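Local atomic coordinates of protein yojF (Bacillus subtilis, PDB entry 1NJH), a protein that is of unknown function and belongs to the DUF1806 family, folding into a curled antiparallel beta-sheet with a single short helix packed against it. Residues E10-S15 / T85-D90; A60-K63 / R69-L72. One frame throughout, in Å; residues are numbered along the deposited sequence.

Contact 1 (E10-S15 / T85-D90)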
ATOM      1  N   GLU A  10      12.251  20.368  -2.860  1.00 32.13           N
ATOM      2  CA  GLU A  10      13.670  20.048  -2.946  1.00 34.15           C
ATOM      3  C   GLU A  10      14.246  19.318  -1.737  1.00 31.43           C
ATOM      4  O   GLU A  10      15.159  18.491  -1.892  1.00 29.52           O
ATOM      5  CB  GLU A  10      14.480  21.322  -3.215  1.00 39.77           C
ATOM      6  CG  GLU A  10      14.541  21.740  -4.683  1.00 49.15           C
ATOM      7  CD  GLU A  10      13.178  22.033  -5.287  1.00 55.34           C
ATOM      8  OE1 GLU A  10      12.351  21.104  -5.385  1.00 62.07           O
ATOM      9  OE2 GLU A  10      12.932  23.198  -5.668  1.00 59.14           O
ATOM     10  N   ASP A  11      13.727  19.615  -0.543  1.00 31.93           N
ATOM     11  CA  ASP A  11      14.205  18.980   0.687  1.00 30.46           C
ATOM     12  C   ASP A  11      13.746  17.525   0.727  1.00 28.74           C
ATOM     13  O   ASP A  11      14.503  16.640   1.121  1.00 28.14           O
ATOM     14  CB  ASP A  11      13.684  19.721   1.932  1.00 32.12           C
ATOM     15  CG  ASP A  11      14.453  19.356   3.212  1.00 31.06           C
ATOM     16  OD1 ASP A  11      13.816  19.251   4.286  1.00 31.68           O
ATOM     17  OD2 ASP A  11      15.696  19.188   3.158  1.00 35.52           O
ATOM     18  N   VAL A  12      12.509  17.276   0.308  1.00 29.00           N
ATOM     19  CA  VAL A  12      11.984  15.909   0.284  1.00 26.13           C
ATOM     20  C   VAL A  12      12.774  15.094  -0.733  1.00 25.94           C
ATOM     21  O   VAL A  12      13.178  13.959  -0.455  1.00 24.03           O
ATOM     22  CB  VAL A  12      10.490  15.876  -0.102  1.00 25.87           C
ATOM     23  CG1 VAL A  12      10.055  14.433  -0.336  1.00 22.90           C
ATOM     24  CG2 VAL A  12       9.654  16.483   1.004  1.00 25.94           C
ATOM     25  N   GLN A  13      13.005  15.681  -1.906  1.00 24.44           N
ATOM     26  CA  GLN A  13      13.760  14.998  -2.948  1.00 25.11           C
ATOM     27  C   GLN A  13      15.132  14.608  -2.415  1.00 25.48           C
ATOM     28  O   GLN A  13      15.597  13.493  -2.627  1.00 26.32           O
ATOM     29  CB  GLN A  13      13.929  15.889  -4.180  1.00 23.86           C
ATOM     30  CG  GLN A  13      14.714  15.214  -5.297  1.00 24.23           C
ATOM     31  CD  GLN A  13      14.002  13.986  -5.851  1.00 24.11           C
ATOM     32  OE1 GLN A  13      12.805  14.031  -6.162  1.00 23.60           O
ATOM     33  NE2 GLN A  13      14.736  12.889  -5.991  1.00 26.97           N
ATOM     34  N   ALA A  14      15.786  15.531  -1.720  1.00 29.28           N
ATOM     35  CA  ALA A  14      17.100  15.245  -1.160  1.00 29.91           C
ATOM     36  C   ALA A  14      17.010  14.117  -0.137  1.00 29.19           C
ATOM     37  O   ALA A  14      17.899  13.277  -0.040  1.00 28.86           O
ATOM     38  CB  ALA A  14      17.676  16.500  -0.508  1.00 32.54           C
ATOM     39  N   SER A  15      15.927  14.099   0.631  1.00 27.37           N
ATOM     40  CA  SER A  15      15.736  13.067   1.645  1.00 25.92           C
ATOM     41  C   SER A  15      15.477  11.695   1.009  1.00 24.56           C
ATOM     42  O   SER A  15      15.972  10.669   1.487  1.00 22.00           O
ATOM     43  CB  SER A  15      14.565  13.448   2.558  1.00 30.84           C
ATOM     44  OG  SER A  15      14.400  12.498   3.599  1.00 37.79           O
ATOM     45  N   THR A  85       1.044  16.501   1.290  1.00 23.54           N
ATOM     46  CA  THR A  85       1.165  17.949   1.486  1.00 25.24           C
ATOM     47  C   THR A  85       2.123  18.363   2.592  1.00 26.62           C
ATOM     48  O   THR A  85       2.627  19.494   2.589  1.00 27.57           O
ATOM     49  CB  THR A  85      -0.203  18.593   1.810  1.00 28.37           C
ATOM     50  OG1 THR A  85      -0.718  18.031   3.021  1.00 31.57           O
ATOM     51  CG2 THR A  85      -1.191  18.372   0.674  1.00 24.93           C
ATOM     52  N   GLU A  86       2.378  17.467   3.542  1.00 22.22           N
ATOM     53  CA  GLU A  86       3.263  17.790   4.655  1.00 28.42           C
ATOM     54  C   GLU A  86       4.300  16.715   4.929  1.00 28.07           C
ATOM     55  O   GLU A  86       4.178  15.579   4.460  1.00 28.57           O
ATOM     56  CB  GLU A  86       2.431  18.050   5.908  1.00 33.08           C
ATOM     57  CG  GLU A  86       1.548  16.889   6.316  1.00 38.11           C
ATOM     58  CD  GLU A  86       0.562  17.267   7.402  1.00 44.76           C
ATOM     59  OE1 GLU A  86       0.001  16.347   8.038  1.00 46.17           O
ATOM     60  OE2 GLU A  86       0.344  18.482   7.613  1.00 45.79           O
ATOM     61  N   TYR A  87       5.324  17.072   5.697  1.00 26.92           N
ATOM     62  CA  TYR A  87       6.390  16.133   6.003  1.00 26.17           C
ATOM     63  C   TYR A  87       7.302  16.627   7.112  1.00 27.63           C
ATOM     64  O   TYR A  87       7.146  17.733   7.630  1.00 29.22           O
ATOM     65  CB  TYR A  87       7.271  15.923   4.764  1.00 27.36           C
ATOM     66  CG  TYR A  87       8.332  17.005   4.581  1.00 28.93           C
ATOM     67  CD1 TYR A  87       9.689  16.694   4.646  1.00 26.55           C
ATOM     68  CD2 TYR A  87       7.974  18.333   4.363  1.00 29.04           C
ATOM     69  CE1 TYR A  87      10.666  17.685   4.501  1.00 30.80           C
ATOM     70  CE2 TYR A  87       8.943  19.332   4.211  1.00 31.42           C
ATOM     71  CZ  TYR A  87      10.283  19.000   4.282  1.00 32.26           C
ATOM     72  OH  TYR A  87      11.243  19.984   4.133  1.00 34.45           O
ATOM     73  N   THR A  88       8.274  15.782   7.434  1.00 27.57           N
ATOM     74  CA  THR A  88       9.318  16.091   8.397  1.00 28.89           C
ATOM     75  C   THR A  88      10.276  14.923   8.404  1.00 29.64           C
ATOM     76  O   THR A  88       9.994  13.862   7.848  1.00 24.68           O
ATOM     77  CB  THR A  88       8.800  16.275   9.832  1.00 32.34           C
ATOM     78  OG1 THR A  88       9.843  16.864  10.628  1.00 32.35           O
ATOM     79  CG2 THR A  88       8.437  14.927  10.453  1.00 29.33           C
ATOM     80  N   VAL A  89      11.425  15.133   9.022  1.00 25.40           N
ATOM     81  CA  VAL A  89      12.418  14.092   9.166  1.00 28.30           C
ATOM     82  C   VAL A  89      12.612  14.130  10.664  1.00 30.15           C
ATOM     83  O   VAL A  89      13.090  15.131  11.197  1.00 31.72           O
ATOM     84  CB  VAL A  89      13.708  14.447   8.434  1.00 27.05           C
ATOM     85  CG1 VAL A  89      14.801  13.449   8.790  1.00 28.74           C
ATOM     86  CG2 VAL A  89      13.443  14.451   6.930  1.00 24.97           C
ATOM     87  N   ASP A  90      12.225  13.055  11.344  1.00 29.08           N
ATOM     88  CA  ASP A  90      12.304  13.022  12.796  1.00 32.17           C
ATOM     89  C   ASP A  90      13.658  12.729  13.412  1.00 32.92           C
ATOM     90  O   ASP A  90      14.648  12.542  12.711  1.00 33.43           O
ATOM     91  CB  ASP A  90      11.244  12.061  13.350  1.00 31.65           C
ATOM     92  CG  ASP A  90      11.501  10.614  12.990  1.00 28.35           C
ATOM     93  OD1 ASP A  90      10.550   9.826  13.130  1.00 29.88           O
ATOM     94  OD2 ASP A  90      12.631  10.259  12.587  1.00 29.45           O
TER
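Y87 reaches from its strand to the helix and ends on D11, where the phenol OH donates a 2.7 Å hydrogen bond to D11 OD1. The carboxylate receives it through the anti lone pair of OD1, the one directed away from OD2. OD1 lies at the edge of the tyrosine ring and in its plane, while the carboxylate itself is turned 70° to that plane. On the aspartate side, CG standing anti to the backbone N carries the carboxylate to the tyrosine. Separately, D11 CB passes 3.3 Å from Y87 OH. One face of the same ring is taken by V12, whose CG2 sits 3.8 Å from the ring centroid and only 15° off the normal, a CH-pi contact displaced slightly toward the CD1 rim. The hydrogen bond thus fixes where the hydroxyl end of the ring lies, and V12 covers one face. To get there, Y87 places CG between its own backbone N and carbonyl carbon (chi1 83°).

The contact seats helix 9-18 on the antiparallel sheet; the axes of its 10-15 portion and of strand 86-89 pass 9.9 Å apart. M97 of the adjacent strand 95-101 touches both V12 and Y87, continuing the apolar layer beneath the helix. Within strand 78-89, T85 and E86 both face A98 in a classic beta bulge. One helical turn beyond D11, S15 meets the strand more lightly: its OG comes 4.0 Å from V89 CG2, and L95 also touches the serine side chain.

Contact 2 (A60-K63 / R69-L72)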
ATOM      1  N   ALA A  60      13.928   7.605  -7.238  1.00 20.48           N
ATOM      2  CA  ALA A  60      12.868   8.191  -6.428  1.00 18.00           C
ATOM      3  C   ALA A  60      12.654   9.624  -6.848  1.00 20.55           C
ATOM      4  O   ALA A  60      13.614  10.354  -7.107  1.00 21.52           O
ATOM      5  CB  ALA A  60      13.255   8.135  -4.936  1.00 21.17           C
ATOM      6  N   LYS A  61      11.394  10.034  -6.922  1.00 16.27           N
ATOM      7  CA  LYS A  61      11.091  11.394  -7.303  1.00 20.97           C
ATOM      8  C   LYS A  61       9.795  11.918  -6.728  1.00 21.79           C
ATOM      9  O   LYS A  61       8.786  11.210  -6.694  1.00 22.48           O
ATOM     10  CB  LYS A  61      11.045  11.499  -8.833  1.00 25.81           C
ATOM     11  CG  LYS A  61      10.788  12.908  -9.354  1.00 34.19           C
ATOM     12  CD  LYS A  61      11.067  12.991 -10.847  1.00 37.01           C
ATOM     13  CE  LYS A  61      10.791  14.387 -11.407  1.00 42.34           C
ATOM     14  NZ  LYS A  61      11.632  15.442 -10.776  1.00 42.20           N
ATOM     15  N   ILE A  62       9.828  13.157  -6.243  1.00 20.53           N
ATOM     16  CA  ILE A  62       8.620  13.792  -5.756  1.00 20.95           C
ATOM     17  C   ILE A  62       8.264  14.777  -6.866  1.00 24.13           C
ATOM     18  O   ILE A  62       9.133  15.506  -7.355  1.00 25.08           O
ATOM     19  CB  ILE A  62       8.825  14.525  -4.405  1.00 22.08           C
ATOM     20  CG1 ILE A  62       7.549  15.298  -4.055  1.00 21.46           C
ATOM     21  CG2 ILE A  62      10.064  15.411  -4.461  1.00 23.28           C
ATOM     22  CD1 ILE A  62       7.516  15.801  -2.615  1.00 24.40           C
ATOM     23  N   LYS A  63       7.003  14.754  -7.284  1.00 23.07           N
ATOM     24  CA  LYS A  63       6.520  15.622  -8.362  1.00 28.11           C
ATOM     25  C   LYS A  63       5.281  16.410  -7.976  1.00 29.64           C
ATOM     26  O   LYS A  63       4.607  16.110  -6.983  1.00 28.28           O
ATOM     27  CB  LYS A  63       6.192  14.795  -9.611  1.00 30.29           C
ATOM     28  CG  LYS A  63       7.349  13.986 -10.168  1.00 36.51           C
ATOM     29  CD  LYS A  63       6.946  13.269 -11.454  1.00 41.04           C
ATOM     30  CE  LYS A  63       8.066  12.375 -11.964  1.00 45.06           C
ATOM     31  NZ  LYS A  63       7.761  11.769 -13.294  1.00 49.21           N
ATOM     32  N   ARG A  69       3.213  14.142  -5.307  1.00 21.03           N
ATOM     33  CA  ARG A  69       3.149  12.704  -5.504  1.00 21.13           C
ATOM     34  C   ARG A  69       4.558  12.154  -5.496  1.00 21.89           C
ATOM     35  O   ARG A  69       5.473  12.724  -6.086  1.00 19.62           O
ATOM     36  CB  ARG A  69       2.414  12.355  -6.806  1.00 23.84           C
ATOM     37  CG  ARG A  69       2.902  13.026  -8.063  1.00 26.67           C
ATOM     38  CD  ARG A  69       1.869  12.850  -9.171  1.00 33.51           C
ATOM     39  NE  ARG A  69       2.399  13.223 -10.475  1.00 37.20           N
ATOM     40  CZ  ARG A  69       2.573  14.476 -10.888  1.00 40.96           C
ATOM     41  NH1 ARG A  69       2.247  15.491 -10.098  1.00 38.52           N
ATOM     42  NH2 ARG A  69       3.092  14.709 -12.085  1.00 39.24           N
ATOM     43  N   VAL A  70       4.738  11.041  -4.804  1.00 17.28           N
ATOM     44  CA  VAL A  70       6.050  10.440  -4.705  1.00 16.40           C
ATOM     45  C   VAL A  70       6.021   9.056  -5.332  1.00 14.89           C
ATOM     46  O   VAL A  70       5.101   8.294  -5.091  1.00 16.65           O
ATOM     47  CB  VAL A  70       6.484  10.311  -3.206  1.00 15.71           C
ATOM     48  CG1 VAL A  70       7.724   9.458  -3.099  1.00 19.92           C
ATOM     49  CG2 VAL A  70       6.759  11.700  -2.616  1.00 15.70           C
ATOM     50  N   GLY A  71       7.034   8.775  -6.150  1.00 12.68           N
ATOM     51  CA  GLY A  71       7.188   7.486  -6.799  1.00 15.47           C
ATOM     52  C   GLY A  71       8.562   6.927  -6.474  1.00 16.96           C
ATOM     53  O   GLY A  71       9.588   7.626  -6.555  1.00 16.42           O
ATOM     54  N   LEU A  72       8.594   5.654  -6.096  1.00 15.41           N
ATOM     55  CA  LEU A  72       9.851   4.983  -5.765  1.00 17.72           C
ATOM     56  C   LEU A  72       9.932   3.754  -6.648  1.00 17.56           C
ATOM     57  O   LEU A  72       8.997   2.961  -6.660  1.00 15.62           O
ATOM     58  CB  LEU A  72       9.829   4.521  -4.295  1.00 15.73           C
ATOM     59  CG  LEU A  72       9.466   5.534  -3.206  1.00 18.21           C
ATOM     60  CD1 LEU A  72       9.476   4.822  -1.845  1.00 18.05           C
ATOM     61  CD2 LEU A  72      10.475   6.689  -3.222  1.00 19.09           C
TER
HETATM   62  O   HOH W   1       6.434  11.205  -8.509  1.00 32.53           O
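K61 and G71 form a hydrogen-bonded antiparallel pair, with K61 N to G71 O and G71 N to K61 O both 3.0 Å long. Two residues on, K63 and R69 repeat the pattern: K63 N donates to R69 O over 2.8 Å and R69 N to K63 O over 2.9 Å. I62-V70 between these rungs and A60-L72 beyond K61-G71 are non-hydrogen-bonded pairs, whose CA atoms come nearer together, and I62 CA directs its hydrogen at R69 O, 3.3 Å away. This is the ladder of a beta hairpin.

The face bearing A60, I62, V70 and L72 is the closely packed one. L72 CD2 lies 3.6 Å from A60 CB, and V70 CG2 approaches I62 CB at 3.9 Å, the two branched side chains meeting at a slant. The other face, with K61, K63 and R69, is looser and more exposed. Here the guanidinium of R69 folds over K63, whose CB stands 3.8 Å above the centre of the guanidinium plane. R69 gets there by setting CG between its backbone N and carbonyl carbon (chi1 53°) and then running extended to NE. The side chain of K63, extended beyond CG, leads NZ away, and its ammonium does not touch the R69 guanidinium (K63 NZ to R69 NH2 5.6 Å). A water bridges the strands on this side by donating to both K61 O and R69 O, giving each carbonyl a second partner.

Helix 9-18 packs on the apolar face, L16 against A60 and V70 and V12 against I62. L110 and I112 of strand 106-113 reach V70 and L72 there, and strand 78-89 flanks 69-72 along its other edge.

From the N terminus, helix 9-18 supplies the first half of contact 1. The chain then runs through strands 24-32 and 45-63 and turns back into strand 68-74, closing the short hairpin loop of contact 2, before strand 78-89 returns to the helix and closes the long loop of contact 1. The hairpin therefore lies wholly within the larger loop, and the two do not cross. Helix residues join them: Q13 probably hydrogen-bonds through its side-chain amide to A60 O and I62 N, while V12 CG1 packs on I62 CD1. Contact 1 and these bonds together place the helix between the 60-63 end of strand 45-63 and the 85-90 region of the same curled sheet.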